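Local structure of DUF4848 domain-containing protein (Bacteroides thetaiotaomicron, 4LB8) at residues 37-42 / 124-129; 161-166 / 172-177; 214-219 / 278-283. The protein is of unknown function but belongs to the DUF4848 family, is probably exported as a lipoprotein, and is found here as a two-chain assembly. All blocks are in the same frame, centred on the assembly; numbering follows the deposited sequence.

Contact 1: 37-42 / 124-129; sequences ENALLK and EYFVNM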
# COMPACT_ATOMS: atom_id res chain seq x y z
N GLU A 37 34.23 13.81 10.37
CA GLU A 37 32.90 14.00 10.95
C GLU A 37 32.49 15.46 10.89
O GLU A 37 31.33 15.73 10.61
CB GLU A 37 32.82 13.45 12.38
CG GLU A 37 32.62 11.94 12.42
CD GLU A 37 32.87 11.25 13.74
OE1 GLU A 37 33.63 11.80 14.57
OE2 GLU A 37 32.38 10.11 13.92
N ASN A 38 33.45 16.39 11.09
CA ASN A 38 33.21 17.82 10.99
C ASN A 38 32.91 18.24 9.57
O ASN A 38 31.90 18.91 9.35
CB ASN A 38 34.40 18.61 11.53
CG ASN A 38 34.24 18.92 12.99
OD1 ASN A 38 34.46 18.07 13.87
ND2 ASN A 38 33.77 20.14 13.27
N ALA A 39 33.76 17.82 8.59
CA ALA A 39 33.55 18.12 7.17
C ALA A 39 32.23 17.53 6.65
O ALA A 39 31.56 18.17 5.84
CB ALA A 39 34.71 17.59 6.34
N LEU A 40 31.83 16.34 7.14
CA LEU A 40 30.58 15.70 6.74
C LEU A 40 29.37 16.59 7.18
O LEU A 40 28.49 16.90 6.36
CB LEU A 40 30.53 14.27 7.35
CG LEU A 40 29.37 13.31 6.94
CD1 LEU A 40 29.49 12.85 5.50
CD2 LEU A 40 29.33 12.12 7.87
N LEU A 41 29.39 17.08 8.45
CA LEU A 41 28.36 17.95 9.03
C LEU A 41 28.27 19.27 8.28
O LEU A 41 27.17 19.65 7.86
CB LEU A 41 28.65 18.21 10.53
CG LEU A 41 27.67 19.18 11.25
CD1 LEU A 41 26.27 18.54 11.35
CD2 LEU A 41 28.18 19.54 12.61
N LYS A 42 29.42 19.97 8.11
CA LYS A 42 29.48 21.26 7.41
C LYS A 42 29.04 21.10 5.95
O LYS A 42 28.16 21.84 5.53
CB LYS A 42 30.88 21.90 7.49
CG LYS A 42 31.44 22.13 8.90
CD LYS A 42 30.95 23.41 9.59
CE LYS A 42 31.53 23.55 10.98
NZ LYS A 42 31.20 24.87 11.59
N GLU A 124 28.42 10.08 0.29
CA GLU A 124 28.39 10.30 -1.16
C GLU A 124 29.19 11.57 -1.55
O GLU A 124 29.77 11.61 -2.64
CB GLU A 124 26.94 10.39 -1.68
CG GLU A 124 26.13 11.59 -1.20
CD GLU A 124 25.00 12.05 -2.11
OE1 GLU A 124 24.89 11.54 -3.25
OE2 GLU A 124 24.24 12.96 -1.70
N TYR A 125 29.24 12.57 -0.66
CA TYR A 125 29.98 13.80 -0.86
C TYR A 125 31.49 13.56 -0.96
O TYR A 125 32.18 14.34 -1.61
CB TYR A 125 29.72 14.78 0.30
CG TYR A 125 28.26 15.15 0.47
CD1 TYR A 125 27.57 15.82 -0.54
CD2 TYR A 125 27.59 14.91 1.66
CE1 TYR A 125 26.22 16.12 -0.41
CE2 TYR A 125 26.25 15.24 1.82
CZ TYR A 125 25.56 15.84 0.78
OH TYR A 125 24.24 16.17 0.92
N PHE A 126 32.02 12.53 -0.28
CA PHE A 126 33.46 12.37 -0.25
C PHE A 126 33.97 11.08 -0.91
O PHE A 126 35.12 11.09 -1.36
CB PHE A 126 33.97 12.46 1.20
CG PHE A 126 33.50 13.64 2.02
CD1 PHE A 126 33.75 14.94 1.59
CD2 PHE A 126 32.86 13.46 3.24
CE1 PHE A 126 33.34 16.04 2.37
CE2 PHE A 126 32.47 14.55 4.02
CZ PHE A 126 32.70 15.84 3.58
N VAL A 127 33.14 10.00 -1.01
CA VAL A 127 33.55 8.75 -1.68
C VAL A 127 33.84 9.00 -3.16
O VAL A 127 33.18 9.83 -3.80
CB VAL A 127 32.58 7.54 -1.52
CG1 VAL A 127 32.61 6.95 -0.12
CG2 VAL A 127 31.16 7.86 -1.98
N ASN A 128 34.82 8.28 -3.71
CA ASN A 128 35.18 8.37 -5.11
C ASN A 128 34.36 7.36 -5.92
O ASN A 128 33.33 6.85 -5.44
CB ASN A 128 36.71 8.16 -5.30
CG ASN A 128 37.28 6.83 -4.86
OD1 ASN A 128 36.58 5.83 -4.64
ND2 ASN A 128 38.59 6.77 -4.77
N MSE A 129 34.83 7.03 -7.12
CA MSE A 129 34.14 6.15 -8.04
C MSE A 129 34.15 4.66 -7.60
O MSE A 129 33.36 3.88 -8.14
CB MSE A 129 34.69 6.33 -9.46
CG MSE A 129 34.43 7.74 -10.02
SE MSE A 129 32.56 8.35 -9.82
CE MSE A 129 32.68 9.58 -8.46
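Ala39 and Leu40, on one side of the helix 33-44, take the outer edge of the Phe126 ring, which projects from the loop ahead of strand 132-135. At Ala39 both backbone and side chain take part. Its carbonyl O lies near the plane of the ring, 3.4 Å from Phe126 CZ, so the weakly positive rim of the aromatic faces an oxygen. The methyl CB stands 3.8 Å from the same CZ; the short side chain of alanine lets the helix backbone come up to the ring. One step on, Leu40 brings its backbone and one branch to the next ring atom. Its CA is 3.5 Å from Phe126 CE2, and CD1 comes within 3.7 Å of that carbon. With CG anti to the backbone N (chi1 -173°), the isobutyl group carries CD1 obliquely past the CE2 corner of the ring, off its plane, while its other neighbours include Val258 of the second subunit. The ring is backed on one face by Tyr125 CB, 4.2 Å above its centre, and meets Phe30 of strand 27-30 edge-to-face. Tyr125 itself is hydrogen-bonded through OH to Thr256 O of the second subunit. Contact between the two segments is therefore mostly apolar, with one carbonyl oxygen at the ring edge: phenylalanine offers a flat rim that can lie against helix backbone as readily as against methyl groups, so this contact probably depends mainly on shape and burial.

Contact 2: 161-166 / 172-177; sequences SSVSDL and AYSRQK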
# COMPACT_ATOMS: atom_id res chain seq x y z
N SER A 161 -1.39 2.15 4.76
CA SER A 161 -2.30 2.35 3.65
C SER A 161 -1.87 1.52 2.44
O SER A 161 -0.66 1.41 2.20
CB SER A 161 -2.33 3.84 3.29
OG SER A 161 -3.45 4.11 2.48
N SER A 162 -2.87 0.93 1.69
CA SER A 162 -2.72 0.15 0.45
C SER A 162 -3.97 0.30 -0.41
O SER A 162 -5.10 0.11 0.08
CB SER A 162 -2.46 -1.33 0.72
OG SER A 162 -1.12 -1.51 1.13
N VAL A 163 -3.76 0.67 -1.68
CA VAL A 163 -4.81 0.91 -2.65
C VAL A 163 -4.43 0.13 -3.90
O VAL A 163 -3.27 0.20 -4.32
CB VAL A 163 -4.98 2.44 -2.90
CG1 VAL A 163 -6.06 2.73 -3.93
CG2 VAL A 163 -5.27 3.18 -1.60
N SER A 164 -5.37 -0.68 -4.44
CA SER A 164 -5.11 -1.53 -5.60
C SER A 164 -5.05 -0.71 -6.87
O SER A 164 -5.73 0.31 -6.97
CB SER A 164 -6.18 -2.61 -5.72
OG SER A 164 -7.49 -2.10 -5.96
N ASP A 165 -4.25 -1.16 -7.86
CA ASP A 165 -4.15 -0.50 -9.17
C ASP A 165 -4.74 -1.40 -10.26
O ASP A 165 -5.11 -2.53 -9.96
CB ASP A 165 -2.69 -0.11 -9.49
CG ASP A 165 -1.67 -1.22 -9.61
OD1 ASP A 165 -2.07 -2.42 -9.54
OD2 ASP A 165 -0.47 -0.91 -9.76
N LEU A 166 -4.77 -0.94 -11.52
CA LEU A 166 -5.33 -1.69 -12.66
C LEU A 166 -4.69 -3.06 -12.91
O LEU A 166 -5.22 -3.81 -13.73
CB LEU A 166 -5.31 -0.88 -13.94
CG LEU A 166 -6.30 0.27 -13.96
CD1 LEU A 166 -6.17 1.07 -15.21
CD2 LEU A 166 -7.73 -0.24 -13.78
N ALA A 172 -10.91 -4.93 -6.28
CA ALA A 172 -10.48 -3.56 -6.05
C ALA A 172 -10.64 -3.25 -4.60
O ALA A 172 -11.63 -3.67 -3.99
CB ALA A 172 -11.28 -2.59 -6.90
N TYR A 173 -9.63 -2.59 -4.01
CA TYR A 173 -9.66 -2.27 -2.59
C TYR A 173 -8.96 -0.96 -2.31
O TYR A 173 -8.18 -0.46 -3.11
CB TYR A 173 -9.03 -3.41 -1.74
CG TYR A 173 -7.57 -3.70 -2.05
CD1 TYR A 173 -6.54 -2.97 -1.45
CD2 TYR A 173 -7.21 -4.72 -2.94
CE1 TYR A 173 -5.20 -3.20 -1.77
CE2 TYR A 173 -5.87 -4.98 -3.24
CZ TYR A 173 -4.87 -4.21 -2.66
OH TYR A 173 -3.54 -4.44 -2.98
N SER A 174 -9.22 -0.44 -1.10
CA SER A 174 -8.56 0.71 -0.53
C SER A 174 -8.56 0.54 0.97
O SER A 174 -9.62 0.55 1.59
CB SER A 174 -9.23 2.00 -0.97
OG SER A 174 -8.39 3.10 -0.66
N ARG A 175 -7.39 0.21 1.55
CA ARG A 175 -7.28 0.08 3.00
C ARG A 175 -6.58 1.31 3.51
O ARG A 175 -5.44 1.56 3.16
CB ARG A 175 -6.56 -1.20 3.45
CG ARG A 175 -6.45 -1.28 4.99
CD ARG A 175 -5.62 -2.44 5.49
NE ARG A 175 -4.23 -2.04 5.64
CZ ARG A 175 -3.26 -2.39 4.81
NH1 ARG A 175 -3.51 -3.21 3.79
NH2 ARG A 175 -2.03 -1.96 5.00
N GLN A 176 -7.28 2.10 4.30
CA GLN A 176 -6.70 3.32 4.82
C GLN A 176 -6.32 3.10 6.30
O GLN A 176 -6.28 1.97 6.75
CB GLN A 176 -7.66 4.51 4.59
CG GLN A 176 -7.86 4.84 3.10
CD GLN A 176 -6.57 5.22 2.39
OE1 GLN A 176 -6.21 4.62 1.37
NE2 GLN A 176 -5.82 6.21 2.91
N LYS A 177 -5.99 4.17 7.02
CA LYS A 177 -5.51 4.05 8.40
C LYS A 177 -6.56 3.43 9.37
O LYS A 177 -6.17 2.66 10.24
CB LYS A 177 -4.97 5.41 8.90
CG LYS A 177 -5.98 6.43 9.36
CD LYS A 177 -5.63 6.94 10.75
CE LYS A 177 -6.78 7.67 11.41
NZ LYS A 177 -7.07 8.96 10.74
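Ser164 and Tyr173 meet in the antiparallel beta hairpin of strands 161-163 and 171-175, the serine CB lying over one face of the ring, toward the rim. Ser164 CB is 3.6 Å from the centroid of the Tyr173 ring, 19° off its normal, a CH-pi contact that a small side chain can make closely. With chi1 at 61°, Tyr173 CG falls between its own N and carbonyl carbon, folding the ring back across the neighbouring strand, its edge near Ser162 O. Were Tyr173 an alanine, Ser164 CB would probably lose the ring face it packs on, opening a gap beside the strand. Further along, Arg175 and Ser162 form a hydrogen-bonded pair, and the guanidinium, bent at chi3, lies with one face toward Ser162 N while its NH2 bonds to Thr159 OG1. On the other face of the sheet the methyl Val163 CG2 packs 3.3 Å from Ser174 OG, whose hydroxyl bonds to Gln282 O. Strand 161-163 also pairs with a strand of the second subunit, which carries the sheet across the interface. Ser164 ties in the hairpin through backbone and side chain: its N bonds to Tyr173 O, and its OG, also bonded to Phe285 O, accepts a hydrogen bond from Tyr173 N at 2.9 Å.

Contact 3: 214-219 / 278-283; sequences HAKVNL and VPYDQR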
# COMPACT_ATOMS: atom_id res chain seq x y z
N HIS A 214 -19.58 3.50 -3.28
CA HIS A 214 -19.44 4.30 -4.49
C HIS A 214 -18.50 3.59 -5.47
O HIS A 214 -17.35 3.29 -5.15
CB HIS A 214 -18.90 5.69 -4.15
CG HIS A 214 -19.73 6.47 -3.17
ND1 HIS A 214 -20.97 6.98 -3.53
CD2 HIS A 214 -19.46 6.82 -1.90
CE1 HIS A 214 -21.42 7.60 -2.45
NE2 HIS A 214 -20.53 7.55 -1.45
N ALA A 215 -19.04 3.30 -6.65
CA ALA A 215 -18.30 2.62 -7.68
C ALA A 215 -18.49 3.32 -9.01
O ALA A 215 -19.48 4.02 -9.22
CB ALA A 215 -18.74 1.17 -7.78
N LYS A 216 -17.49 3.15 -9.87
CA LYS A 216 -17.38 3.59 -11.25
C LYS A 216 -17.02 2.35 -12.07
O LYS A 216 -15.94 1.78 -11.93
CB LYS A 216 -16.34 4.71 -11.38
CG LYS A 216 -16.92 6.11 -11.26
CD LYS A 216 -15.83 7.19 -11.16
CE LYS A 216 -15.22 7.58 -12.50
NZ LYS A 216 -13.84 8.15 -12.35
N VAL A 217 -17.97 1.88 -12.85
CA VAL A 217 -17.88 0.64 -13.61
C VAL A 217 -17.86 0.95 -15.11
O VAL A 217 -18.71 1.70 -15.61
CB VAL A 217 -19.09 -0.26 -13.22
CG1 VAL A 217 -19.10 -1.60 -13.97
CG2 VAL A 217 -19.18 -0.47 -11.70
N ASN A 218 -16.89 0.38 -15.84
CA ASN A 218 -16.84 0.53 -17.30
C ASN A 218 -16.49 -0.82 -17.88
O ASN A 218 -15.31 -1.18 -17.90
CB ASN A 218 -15.86 1.63 -17.75
CG ASN A 218 -15.91 1.92 -19.23
OD1 ASN A 218 -16.84 1.57 -19.96
ND2 ASN A 218 -14.88 2.57 -19.72
N LEU A 219 -17.51 -1.59 -18.29
CA LEU A 219 -17.30 -2.96 -18.76
C LEU A 219 -17.86 -3.24 -20.14
O LEU A 219 -18.94 -2.76 -20.49
CB LEU A 219 -17.93 -3.99 -17.78
CG LEU A 219 -17.45 -3.98 -16.33
CD1 LEU A 219 -18.21 -5.02 -15.50
CD2 LEU A 219 -15.97 -4.21 -16.24
N VAL A 278 -13.83 6.15 2.89
CA VAL A 278 -12.65 6.14 2.01
C VAL A 278 -12.90 7.16 0.89
O VAL A 278 -13.79 6.95 0.09
CB VAL A 278 -12.23 4.73 1.50
CG1 VAL A 278 -11.01 4.81 0.61
CG2 VAL A 278 -11.94 3.79 2.66
N PRO A 279 -12.18 8.30 0.87
CA PRO A 279 -12.50 9.36 -0.12
C PRO A 279 -12.16 9.00 -1.56
O PRO A 279 -11.25 8.22 -1.78
CB PRO A 279 -11.65 10.55 0.36
CG PRO A 279 -10.54 9.92 1.12
CD PRO A 279 -11.12 8.74 1.80
N TYR A 280 -12.85 9.62 -2.53
CA TYR A 280 -12.70 9.38 -3.98
C TYR A 280 -11.22 9.38 -4.40
O TYR A 280 -10.79 8.49 -5.13
CB TYR A 280 -13.53 10.42 -4.78
CG TYR A 280 -13.32 10.37 -6.28
CD1 TYR A 280 -13.98 9.43 -7.07
CD2 TYR A 280 -12.50 11.30 -6.91
CE1 TYR A 280 -13.80 9.40 -8.45
CE2 TYR A 280 -12.33 11.28 -8.30
CZ TYR A 280 -12.98 10.33 -9.06
OH TYR A 280 -12.77 10.31 -10.42
N ASP A 281 -10.44 10.33 -3.90
CA ASP A 281 -9.00 10.45 -4.15
C ASP A 281 -8.27 9.12 -3.88
O ASP A 281 -7.35 8.74 -4.62
CB ASP A 281 -8.47 11.57 -3.23
CG ASP A 281 -6.99 11.64 -3.02
OD1 ASP A 281 -6.31 12.23 -3.89
OD2 ASP A 281 -6.51 11.20 -1.95
N GLN A 282 -8.68 8.43 -2.82
CA GLN A 282 -8.05 7.20 -2.38
C GLN A 282 -8.80 5.94 -2.89
O GLN A 282 -8.52 4.83 -2.41
CB GLN A 282 -7.95 7.21 -0.85
CG GLN A 282 -6.85 8.14 -0.31
CD GLN A 282 -5.46 7.86 -0.89
OE1 GLN A 282 -4.80 8.73 -1.47
NE2 GLN A 282 -4.99 6.64 -0.77
N ARG A 283 -9.67 6.09 -3.91
CA ARG A 283 -10.41 4.95 -4.48
C ARG A 283 -9.48 3.90 -5.07
O ARG A 283 -8.48 4.23 -5.70
CB ARG A 283 -11.44 5.41 -5.53
CG ARG A 283 -10.88 5.71 -6.90
CD ARG A 283 -11.81 6.59 -7.69
NE ARG A 283 -11.18 7.16 -8.88
CZ ARG A 283 -10.29 8.15 -8.88
NH1 ARG A 283 -9.89 8.70 -7.74
NH2 ARG A 283 -9.79 8.59 -10.03
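Lys216, in strand 213-220, and Tyr280, in the loop between strands 268-275 and 284-289, are joined by one polar bond: Lys216 NZ donates to Tyr280 OH across 3.1 Å. The ammonium approaches at the edge of the ring, near its plane, and the two side chains run at about a right angle. A lysine suits the place because its long chain, bent at chi3 (80°), can bridge from the strand to the loop, while CD rests 4.0 Å from Tyr280 CE1. Charge comes next. Lys216 NZ and Arg283 NE stand 4.5 Å apart, yet both form salt bridges with Glu272 OE1, so the carboxylate gathers the two cations and probably offsets their mutual charge. Within the loop, flat groups lie face to face: Arg283 NH1 sits 3.6 Å above the Tyr280 ring plane, over its centre, and Tyr280 CZ is over the guanidinium in turn. That same NH1 bonds to Tyr280 O at 2.8 Å, from above the carbonyl plane; with the salt bridge of NE this probably holds the guanidinium over the ring. Arg283 N reaches that oxygen from its opposite face, a bond that belongs to the turn. Tyrosine supplies both the aromatic face and the phenolic acceptor. Trp274 of strand 268-275 meets Tyr280 edge-to-face. Segment 280-281, with Gln282 N bonded to Pro279 O, forms a 3-10 turn within the hairpin connection of strands 268-275 and 284-289, here joined by side chains to strand 213-220, which pairs with 268-275 on the side away from 284-289 in a four-stranded antiparallel sheet.

In the fold
The three contacts follow one another along the chain. Contact 1 belongs to the N-terminal part, where helix 33-44 packs by strand 27-30 and the 124-129 loop touches helix 63-80; contacts 2 and 3 belong to the beta-rich C-terminal part. Their centres lie far from that of contact 1, at about 41 Å for contact 2 and 48 Å for contact 3, and neither touches contact 1. Contacts 2 and 3 are close neighbours, about 11 Å between centres, and meet directly where Ser174 and Gln176 probably bond to Gln282, linking the hairpin of one sheet to the 278-283 loop of another. All three reach the second subunit, so both parts of this elongated chain take part in the dimeric assembly.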